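PDB 4WVA: mannosylglycerate hydrolase MGH1-like glycoside hydrolase domain-containing protein from Thermus thermophilus HB8, which hydrolyses mannosylglycerate, a solute made by thermophiles under osmotic stress, to mannose and glycerate, and also acts on glucosylglycerate. Local coordinates for residues R50-L55 / R112-K117; I156-E161 / D205-L210. All blocks are in the same frame, centred on the assembly; numbering follows the deposited sequence.

In the fold
Both contacts belong to one glycoside hydrolase family 63 domain, an (alpha/alpha)6-barrel, and lie on opposite sides of the chain's centre. From the N terminus, interaction 1 comes first. It brings helix 107-117 back against helix 48-62 and closes a loop of 56 residues that holds strands 72-74 and 97-98; their sheet partner 31-32 comes before it. The chain then runs through helix 121-146. Interaction 2 closes a second loop, of 43 residues, by setting segment 156-161 against helix 201-216. The two loops follow in series, neither nested nor crossed. The nearest atoms of interactions 1 and 2 are about 16 Å apart. Interaction 1 joins two roughly antiparallel helices; interaction 2 joins a loop beside the active site to a helix.

Interaction 1 (R50-L55 / R112-K117); sequences RAWQEL and RYLYEK
Trp52 and Leu114 mark the nearest backbone approach of two roughly antiparallel helices, whose segment axes come within 10.9 Å at an angle of 148°. Leu114 is the central side chain. Its CB lies over one face of the Trp52 indole, 3.7 Å from the centroid of the six-membered ring, in a CH-pi contact. The two side chains run alongside each other from opposing helices, overlapping in their lengths. The indole reaches on to the opposing backbone, where Trp52 CZ2 is 3.5 Å from Leu114 C. Trp52 CG stands anti to its own carbonyl carbon (chi1 -76°), and this turn carries the ring across to the other helix. The two methyls of Leu114 part: CD2 meets Ala51 CB at 4.0 Å, and CD1 meets Leu55 CD1 at 3.9 Å. No hydrogen bond crosses between the segments. The indole is fixed at its polar end instead, where NE1 bonds to Asp118 OD2, just past helix 107-117. An alanine in place of Trp52 is likely to open a gap over Leu114 CB and leave Asp118 without this indole N-H. Around this buried helix pair, Ala51 and Leu55 also touch helix 33-43, while Trp52 and Tyr115 touch helix 121-146. Tyr115 and Arg112 pack on helix 235-254 as well, and both hydrogen-bond to backbone carbonyls of the second subunit.

Interaction 2 (I156-E161 / D205-L210); sequences IVHPWE and DRYLSL
The apolar centre is Tyr207, packed against Trp160 and Pro159 of the loop. Its CB lies over one face of the Trp160 indole, 4.0 Å from the centroid of the six-membered ring. The Tyr207 ring itself is oblique to the indole, with planes at 49° and Tyr207 CD2 3.7 Å from Trp160 CZ2. Pro159 comes to the same phenol ring from the loop, with its CG 3.6 Å from Tyr207 CE1. Leu210, three residues on, packs against His158 and Pro159. Its CD1 sits over a face of the His158 imidazole, 4.1 Å from the ring centroid, and also touches Pro159 CD. Together His158, Trp160 and Tyr207 form an aromatic cluster.

The polar edge belongs to His158. Its CG is anti to the backbone N (chi1 -161°), which lets the end of the ring reach the helix backbone. There NE2 donates to Tyr207 O at 2.8 Å, meeting a lone pair in the carbonyl plane. The other ring nitrogen, ND1, accepts the Trp160 N-H at 3.1 Å, nearly in the ring plane. Within the loop, Val157 N, just before the histidine, bonds to Glu161 OE2 at 2.9 Å, and Glu161 OE1 forms a salt bridge with Arg146.

Trp160 also touches Asp165, the probable proton donor, and its side chain is about 5 Å from a bound Tris molecule. The loop thus lies beside the active-site pocket. With one nitrogen donating and the other accepting, His158 is probably neutral, and the two bonds hold its ring against rotation while linking the loop's turn to the helix backbone.

Interaction 1 (R50-L55 / R112-K117)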
ATOM      1  N   ARG A  50     -20.779 -24.524 -18.751  1.00 13.12           N
ATOM      2  CA  ARG A  50     -21.548 -24.801 -17.551  1.00 12.96           C
ATOM      3  C   ARG A  50     -21.132 -23.904 -16.387  1.00 12.35           C
ATOM      4  O   ARG A  50     -21.983 -23.475 -15.613  1.00 11.66           O
ATOM      5  CB  ARG A  50     -21.415 -26.281 -17.175  1.00 13.16           C
ATOM      6  CG  ARG A  50     -22.209 -26.692 -15.951  1.00 13.26           C
ATOM      7  CD  ARG A  50     -23.695 -26.509 -16.141  1.00 13.83           C
ATOM      8  NE  ARG A  50     -24.443 -26.907 -14.951  1.00 14.29           N
ATOM      9  CZ  ARG A  50     -24.598 -26.154 -13.859  1.00 14.37           C
ATOM     10  NH1 ARG A  50     -24.043 -24.935 -13.781  1.00 14.64           N
ATOM     11  NH2 ARG A  50     -25.331 -26.609 -12.847  1.00 14.02           N
ATOM     12  N   ALA A  51     -19.833 -23.601 -16.287  1.00 11.82           N
ATOM     13  CA  ALA A  51     -19.315 -22.690 -15.265  1.00 11.75           C
ATOM     14  C   ALA A  51     -19.893 -21.289 -15.458  1.00 11.64           C
ATOM     15  O   ALA A  51     -20.358 -20.670 -14.523  1.00 11.35           O
ATOM     16  CB  ALA A  51     -17.803 -22.673 -15.290  1.00 11.92           C
ATOM     17  N   TRP A  52     -19.888 -20.800 -16.691  1.00 11.45           N
ATOM     18  CA  TRP A  52     -20.481 -19.497 -16.970  1.00 11.45           C
ATOM     19  C   TRP A  52     -21.976 -19.503 -16.665  1.00 12.29           C
ATOM     20  O   TRP A  52     -22.520 -18.561 -16.097  1.00 11.70           O
ATOM     21  CB  TRP A  52     -20.303 -19.116 -18.425  1.00 11.48           C
ATOM     22  CG  TRP A  52     -18.955 -18.660 -18.824  1.00 11.20           C
ATOM     23  CD1 TRP A  52     -18.090 -19.294 -19.641  1.00 11.36           C
ATOM     24  CD2 TRP A  52     -18.323 -17.429 -18.445  1.00 11.45           C
ATOM     25  NE1 TRP A  52     -16.949 -18.552 -19.803  1.00 11.54           N
ATOM     26  CE2 TRP A  52     -17.074 -17.391 -19.083  1.00 11.64           C
ATOM     27  CE3 TRP A  52     -18.704 -16.351 -17.642  1.00 11.78           C
ATOM     28  CZ2 TRP A  52     -16.193 -16.318 -18.929  1.00 11.82           C
ATOM     29  CZ3 TRP A  52     -17.819 -15.288 -17.487  1.00 11.83           C
ATOM     30  CH2 TRP A  52     -16.602 -15.270 -18.133  1.00 11.71           C
ATOM     31  N   GLN A  53     -22.647 -20.584 -17.055  1.00 12.62           N
ATOM     32  CA  GLN A  53     -24.098 -20.632 -16.924  1.00 13.71           C
ATOM     33  C   GLN A  53     -24.546 -20.462 -15.478  1.00 12.18           C
ATOM     34  O   GLN A  53     -25.556 -19.805 -15.208  1.00 12.20           O
ATOM     35  CB  GLN A  53     -24.654 -21.926 -17.528  1.00 15.93           C
ATOM     36  CG  GLN A  53     -24.656 -21.941 -19.052  1.00 18.96           C
ATOM     37  CD  GLN A  53     -25.555 -20.867 -19.652  1.00 22.71           C
ATOM     38  OE1 GLN A  53     -26.595 -20.498 -19.067  1.00 27.51           O
ATOM     39  NE2 GLN A  53     -25.158 -20.343 -20.815  1.00 25.47           N
ATOM     40  N   GLU A  54     -23.792 -21.057 -14.552  1.00 11.43           N
ATOM     41  CA  GLU A  54     -24.051 -20.901 -13.125  1.00 10.72           C
ATOM     42  C   GLU A  54     -24.226 -19.430 -12.763  1.00 10.62           C
ATOM     43  O   GLU A  54     -25.138 -19.081 -12.011  1.00 10.78           O
ATOM     44  CB  GLU A  54     -22.929 -21.520 -12.272  1.00 10.89           C
ATOM     45  CG  GLU A  54     -23.274 -21.609 -10.788  1.00 11.02           C
ATOM     46  CD  GLU A  54     -24.157 -22.788 -10.424  1.00 11.09           C
ATOM     47  OE1 GLU A  54     -24.150 -23.790 -11.174  1.00 11.35           O
ATOM     48  OE2 GLU A  54     -24.822 -22.731  -9.357  1.00 11.37           O
ATOM     49  N   LEU A  55     -23.329 -18.573 -13.263  1.00 10.70           N
ATOM     50  CA  LEU A  55     -23.337 -17.172 -12.861  1.00 11.23           C
ATOM     51  C   LEU A  55     -24.323 -16.364 -13.705  1.00 11.87           C
ATOM     52  O   LEU A  55     -24.922 -15.404 -13.228  1.00 11.92           O
ATOM     53  CB  LEU A  55     -21.936 -16.596 -12.952  1.00 11.65           C
ATOM     54  CG  LEU A  55     -20.904 -17.397 -12.145  1.00 12.41           C
ATOM     55  CD1 LEU A  55     -19.565 -16.700 -12.242  1.00 13.61           C
ATOM     56  CD2 LEU A  55     -21.373 -17.593 -10.708  1.00 12.98           C
ATOM     57  N   ARG A 112     -13.575 -13.004 -13.262  1.00 10.75           N
ATOM     58  CA  ARG A 112     -12.262 -12.672 -13.831  1.00 11.25           C
ATOM     59  C   ARG A 112     -11.520 -13.962 -14.215  1.00 11.23           C
ATOM     60  O   ARG A 112     -10.918 -14.067 -15.285  1.00 11.43           O
ATOM     61  CB  ARG A 112     -11.417 -11.847 -12.866  1.00 12.08           C
ATOM     62  CG  ARG A 112     -10.036 -11.566 -13.442  1.00 12.78           C
ATOM     63  CD  ARG A 112      -9.149 -10.793 -12.483  1.00 13.20           C
ATOM     64  NE  ARG A 112      -7.831 -10.563 -13.081  1.00 14.30           N
ATOM     65  CZ  ARG A 112      -6.831  -9.909 -12.485  1.00 14.31           C
ATOM     66  NH1 ARG A 112      -6.969  -9.414 -11.271  1.00 14.45           N
ATOM     67  NH2 ARG A 112      -5.669  -9.762 -13.116  1.00 15.09           N
ATOM     68  N   TYR A 113     -11.552 -14.944 -13.336  1.00 11.91           N
ATOM     69  CA  TYR A 113     -10.902 -16.217 -13.609  1.00 12.14           C
ATOM     70  C   TYR A 113     -11.511 -16.915 -14.830  1.00 12.25           C
ATOM     71  O   TYR A 113     -10.782 -17.360 -15.736  1.00 11.50           O
ATOM     72  CB  TYR A 113     -10.972 -17.169 -12.411  1.00 13.32           C
ATOM     73  CG  TYR A 113     -10.229 -18.433 -12.696  1.00 14.40           C
ATOM     74  CD1 TYR A 113      -8.853 -18.486 -12.532  1.00 15.82           C
ATOM     75  CD2 TYR A 113     -10.885 -19.549 -13.210  1.00 15.43           C
ATOM     76  CE1 TYR A 113      -8.160 -19.629 -12.831  1.00 17.12           C
ATOM     77  CE2 TYR A 113     -10.188 -20.689 -13.528  1.00 17.40           C
ATOM     78  CZ  TYR A 113      -8.833 -20.721 -13.321  1.00 17.73           C
ATOM     79  OH  TYR A 113      -8.137 -21.868 -13.626  1.00 23.52           O
ATOM     80  N   LEU A 114     -12.835 -17.015 -14.872  1.00 11.24           N
ATOM     81  CA  LEU A 114     -13.494 -17.603 -16.057  1.00 11.62           C
ATOM     82  C   LEU A 114     -13.116 -16.843 -17.325  1.00 11.86           C
ATOM     83  O   LEU A 114     -12.835 -17.453 -18.370  1.00 11.65           O
ATOM     84  CB  LEU A 114     -15.006 -17.649 -15.906  1.00 11.74           C
ATOM     85  CG  LEU A 114     -15.550 -18.449 -14.719  1.00 11.88           C
ATOM     86  CD1 LEU A 114     -17.062 -18.388 -14.737  1.00 11.85           C
ATOM     87  CD2 LEU A 114     -15.046 -19.893 -14.694  1.00 12.21           C
ATOM     88  N   TYR A 115     -13.102 -15.516 -17.230  1.00 11.33           N
ATOM     89  CA  TYR A 115     -12.791 -14.689 -18.387  1.00 11.51           C
ATOM     90  C   TYR A 115     -11.375 -14.928 -18.907  1.00 11.66           C
ATOM     91  O   TYR A 115     -11.156 -15.090 -20.111  1.00 11.29           O
ATOM     92  CB  TYR A 115     -13.016 -13.192 -18.103  1.00 11.57           C
ATOM     93  CG  TYR A 115     -12.577 -12.353 -19.272  1.00 11.84           C
ATOM     94  CD1 TYR A 115     -13.249 -12.438 -20.491  1.00 12.16           C
ATOM     95  CD2 TYR A 115     -11.462 -11.532 -19.199  1.00 12.39           C
ATOM     96  CE1 TYR A 115     -12.855 -11.690 -21.574  1.00 12.22           C
ATOM     97  CE2 TYR A 115     -11.048 -10.785 -20.290  1.00 12.73           C
ATOM     98  CZ  TYR A 115     -11.753 -10.867 -21.485  1.00 12.38           C
ATOM     99  OH  TYR A 115     -11.375 -10.139 -22.598  1.00 13.32           O
ATOM    100  N   GLU A 116     -10.410 -14.980 -17.996  1.00 11.67           N
ATOM    101  CA  GLU A 116      -9.003 -15.061 -18.401  1.00 13.00           C
ATOM    102  C   GLU A 116      -8.620 -16.463 -18.861  1.00 13.57           C
ATOM    103  O   GLU A 116      -7.717 -16.615 -19.702  1.00 13.84           O
ATOM    104  CB  GLU A 116      -8.083 -14.621 -17.257  1.00 13.45           C
ATOM    105  CG  GLU A 116      -8.162 -13.126 -16.958  1.00 14.12           C
ATOM    106  CD  GLU A 116      -7.210 -12.682 -15.867  1.00 16.50           C
ATOM    107  OE1 GLU A 116      -6.591 -13.559 -15.238  1.00 20.89           O
ATOM    108  OE2 GLU A 116      -7.092 -11.477 -15.618  1.00 15.29           O
ATOM    109  N   LYS A 117      -9.286 -17.479 -18.323  1.00 14.23           N
ATOM    110  CA  LYS A 117      -8.852 -18.871 -18.545  1.00 16.09           C
ATOM    111  C   LYS A 117      -9.715 -19.720 -19.475  1.00 15.83           C
ATOM    112  O   LYS A 117      -9.315 -20.851 -19.827  1.00 14.75           O
ATOM    113  CB  LYS A 117      -8.702 -19.621 -17.217  1.00 18.64           C
ATOM    114  CG  LYS A 117      -7.677 -19.039 -16.266  1.00 22.22           C
ATOM    115  CD  LYS A 117      -6.294 -18.999 -16.862  1.00 26.70           C
ATOM    116  CE  LYS A 117      -5.291 -18.444 -15.862  1.00 30.28           C
ATOM    117  NZ  LYS A 117      -3.927 -18.771 -16.339  1.00 32.72           N
TER

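Interaction 2 (I156-E161 / D205-L210)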
ATOM      1  N   ILE A 156     -23.256  -5.165   6.934  1.00 11.16           N
ATOM      2  CA  ILE A 156     -24.290  -6.196   6.848  1.00 10.97           C
ATOM      3  C   ILE A 156     -25.330  -5.926   7.932  1.00 11.35           C
ATOM      4  O   ILE A 156     -25.000  -5.513   9.055  1.00 11.31           O
ATOM      5  CB  ILE A 156     -23.749  -7.637   6.917  1.00 10.67           C
ATOM      6  CG1 ILE A 156     -22.955  -7.918   8.195  1.00 10.49           C
ATOM      7  CG2 ILE A 156     -22.930  -7.951   5.661  1.00 10.88           C
ATOM      8  CD1 ILE A 156     -22.677  -9.387   8.450  1.00 11.10           C
ATOM      9  N   VAL A 157     -26.596  -6.158   7.578  1.00 11.49           N
ATOM     10  CA  VAL A 157     -27.714  -5.974   8.493  1.00 11.94           C
ATOM     11  C   VAL A 157     -28.315  -7.296   8.966  1.00 12.20           C
ATOM     12  O   VAL A 157     -29.236  -7.297   9.789  1.00 12.56           O
ATOM     13  CB  VAL A 157     -28.784  -5.060   7.860  1.00 12.15           C
ATOM     14  CG1 VAL A 157     -28.180  -3.674   7.594  1.00 12.83           C
ATOM     15  CG2 VAL A 157     -29.346  -5.659   6.577  1.00 12.68           C
ATOM     16  N   HIS A 158     -27.769  -8.418   8.492  1.00 11.72           N
ATOM     17  CA  HIS A 158     -28.236  -9.716   8.913  1.00 11.69           C
ATOM     18  C   HIS A 158     -27.034 -10.650   8.959  1.00 11.70           C
ATOM     19  O   HIS A 158     -26.260 -10.636   8.008  1.00 11.61           O
ATOM     20  CB  HIS A 158     -29.277 -10.236   7.914  1.00 12.08           C
ATOM     21  CG  HIS A 158     -30.138 -11.320   8.474  1.00 12.64           C
ATOM     22  ND1 HIS A 158     -29.629 -12.538   8.854  1.00 12.57           N
ATOM     23  CD2 HIS A 158     -31.459 -11.354   8.770  1.00 13.20           C
ATOM     24  CE1 HIS A 158     -30.597 -13.282   9.371  1.00 12.56           C
ATOM     25  NE2 HIS A 158     -31.722 -12.588   9.313  1.00 12.80           N
ATOM     26  N   PRO A 159     -26.896 -11.466  10.014  1.00 11.68           N
ATOM     27  CA  PRO A 159     -25.773 -12.419  10.068  1.00 11.76           C
ATOM     28  C   PRO A 159     -25.710 -13.360   8.844  1.00 11.39           C
ATOM     29  O   PRO A 159     -24.620 -13.804   8.453  1.00 11.19           O
ATOM     30  CB  PRO A 159     -26.020 -13.195  11.368  1.00 12.33           C
ATOM     31  CG  PRO A 159     -27.462 -12.954  11.698  1.00 12.25           C
ATOM     32  CD  PRO A 159     -27.741 -11.566  11.222  1.00 11.57           C
ATOM     33  N   TRP A 160     -26.855 -13.668   8.240  1.00 11.36           N
ATOM     34  CA  TRP A 160     -26.891 -14.477   7.010  1.00 11.31           C
ATOM     35  C   TRP A 160     -26.035 -13.875   5.898  1.00 11.04           C
ATOM     36  O   TRP A 160     -25.495 -14.618   5.068  1.00 11.50           O
ATOM     37  CB  TRP A 160     -28.323 -14.689   6.481  1.00 11.73           C
ATOM     38  CG  TRP A 160     -29.092 -15.794   7.188  1.00 12.84           C
ATOM     39  CD1 TRP A 160     -28.563 -16.904   7.743  1.00 13.13           C
ATOM     40  CD2 TRP A 160     -30.522 -15.915   7.336  1.00 13.20           C
ATOM     41  NE1 TRP A 160     -29.562 -17.710   8.258  1.00 13.84           N
ATOM     42  CE2 TRP A 160     -30.770 -17.114   8.032  1.00 14.02           C
ATOM     43  CE3 TRP A 160     -31.610 -15.111   6.970  1.00 14.62           C
ATOM     44  CZ2 TRP A 160     -32.063 -17.536   8.363  1.00 13.75           C
ATOM     45  CZ3 TRP A 160     -32.892 -15.524   7.318  1.00 14.37           C
ATOM     46  CH2 TRP A 160     -33.101 -16.726   7.995  1.00 14.05           C
ATOM     47  N   GLU A 161     -25.913 -12.545   5.874  1.00 10.74           N
ATOM     48  CA  GLU A 161     -25.173 -11.884   4.800  1.00 10.27           C
ATOM     49  C   GLU A 161     -23.661 -12.105   4.860  1.00 10.38           C
ATOM     50  O   GLU A 161     -22.977 -11.954   3.836  1.00  9.82           O
ATOM     51  CB  GLU A 161     -25.460 -10.394   4.774  1.00 10.51           C
ATOM     52  CG  GLU A 161     -26.918 -10.069   4.548  1.00 10.53           C
ATOM     53  CD  GLU A 161     -27.154  -8.597   4.351  1.00 10.59           C
ATOM     54  OE1 GLU A 161     -27.773  -8.225   3.340  1.00 11.25           O
ATOM     55  OE2 GLU A 161     -26.685  -7.815   5.202  1.00 11.20           O
ATOM     56  N   ASP A 205     -34.606 -17.376  16.052  1.00 17.40           N
ATOM     57  CA  ASP A 205     -35.593 -16.388  16.483  1.00 17.49           C
ATOM     58  C   ASP A 205     -35.190 -14.986  16.035  1.00 17.43           C
ATOM     59  O   ASP A 205     -36.000 -14.218  15.513  1.00 17.01           O
ATOM     60  CB  ASP A 205     -35.734 -16.406  18.007  1.00 18.26           C
ATOM     61  CG  ASP A 205     -36.552 -17.588  18.516  1.00 19.17           C
ATOM     62  OD1 ASP A 205     -37.182 -18.306  17.706  1.00 19.05           O
ATOM     63  OD2 ASP A 205     -36.553 -17.797  19.750  1.00 20.54           O
ATOM     64  N   ARG A 206     -33.908 -14.684  16.212  1.00 17.16           N
ATOM     65  CA  ARG A 206     -33.358 -13.377  15.866  1.00 16.91           C
ATOM     66  C   ARG A 206     -33.132 -13.223  14.353  1.00 15.73           C
ATOM     67  O   ARG A 206     -33.386 -12.160  13.810  1.00 14.53           O
ATOM     68  CB  ARG A 206     -32.109 -13.118  16.716  1.00 18.16           C
ATOM     69  CG  ARG A 206     -32.476 -12.960  18.193  1.00 19.00           C
ATOM     70  CD  ARG A 206     -31.334 -13.123  19.165  1.00 20.36           C
ATOM     71  NE  ARG A 206     -31.815 -12.814  20.512  1.00 21.82           N
ATOM     72  CZ  ARG A 206     -32.517 -13.655  21.274  1.00 22.93           C
ATOM     73  NH1 ARG A 206     -32.787 -14.889  20.859  1.00 21.70           N
ATOM     74  NH2 ARG A 206     -32.954 -13.256  22.477  1.00 22.33           N
ATOM     75  N   TYR A 207     -32.724 -14.289  13.656  1.00 14.62           N
ATOM     76  CA  TYR A 207     -32.705 -14.270  12.194  1.00 14.45           C
ATOM     77  C   TYR A 207     -34.079 -13.856  11.620  1.00 14.96           C
ATOM     78  O   TYR A 207     -34.170 -13.044  10.698  1.00 14.60           O
ATOM     79  CB  TYR A 207     -32.285 -15.634  11.572  1.00 13.68           C
ATOM     80  CG  TYR A 207     -30.951 -16.246  11.999  1.00 13.35           C
ATOM     81  CD1 TYR A 207     -29.941 -15.488  12.607  1.00 13.34           C
ATOM     82  CD2 TYR A 207     -30.682 -17.606  11.753  1.00 12.87           C
ATOM     83  CE1 TYR A 207     -28.737 -16.068  12.992  1.00 13.42           C
ATOM     84  CE2 TYR A 207     -29.487 -18.193  12.146  1.00 12.69           C
ATOM     85  CZ  TYR A 207     -28.510 -17.422  12.759  1.00 12.49           C
ATOM     86  OH  TYR A 207     -27.326 -18.016  13.146  1.00 12.56           O
ATOM     87  N   LEU A 208     -35.149 -14.458  12.152  1.00 15.45           N
ATOM     88  CA  LEU A 208     -36.496 -14.206  11.646  1.00 15.90           C
ATOM     89  C   LEU A 208     -37.021 -12.833  12.051  1.00 15.50           C
ATOM     90  O   LEU A 208     -37.639 -12.142  11.246  1.00 15.98           O
ATOM     91  CB  LEU A 208     -37.466 -15.338  12.050  1.00 17.05           C
ATOM     92  CG  LEU A 208     -37.578 -16.476  11.027  1.00 18.71           C
ATOM     93  CD1 LEU A 208     -38.286 -15.997   9.769  1.00 19.48           C
ATOM     94  CD2 LEU A 208     -36.231 -17.072  10.665  1.00 19.98           C
ATOM     95  N   SER A 209     -36.737 -12.426  13.279  1.00 16.06           N
ATOM     96  CA  SER A 209     -37.084 -11.061  13.723  1.00 17.01           C
ATOM     97  C   SER A 209     -36.540  -9.999  12.760  1.00 16.64           C
ATOM     98  O   SER A 209     -37.248  -9.061  12.353  1.00 16.77           O
ATOM     99  CB  SER A 209     -36.577 -10.807  15.136  1.00 17.68           C
ATOM    100  OG  SER A 209     -36.819  -9.460  15.515  1.00 20.20           O
ATOM    101  N   LEU A 210     -35.278 -10.152  12.366  1.00 16.45           N
ATOM    102  CA  LEU A 210     -34.687  -9.227  11.404  1.00 16.16           C
ATOM    103  C   LEU A 210     -35.384  -9.268  10.055  1.00 16.28           C
ATOM    104  O   LEU A 210     -35.688  -8.223   9.472  1.00 16.24           O
ATOM    105  CB  LEU A 210     -33.181  -9.502  11.241  1.00 15.66           C
ATOM    106  CG  LEU A 210     -32.258  -9.124  12.416  1.00 15.53           C
ATOM    107  CD1 LEU A 210     -30.854  -9.698  12.228  1.00 15.25           C
ATOM    108  CD2 LEU A 210     -32.185  -7.621  12.609  1.00 15.31           C
TER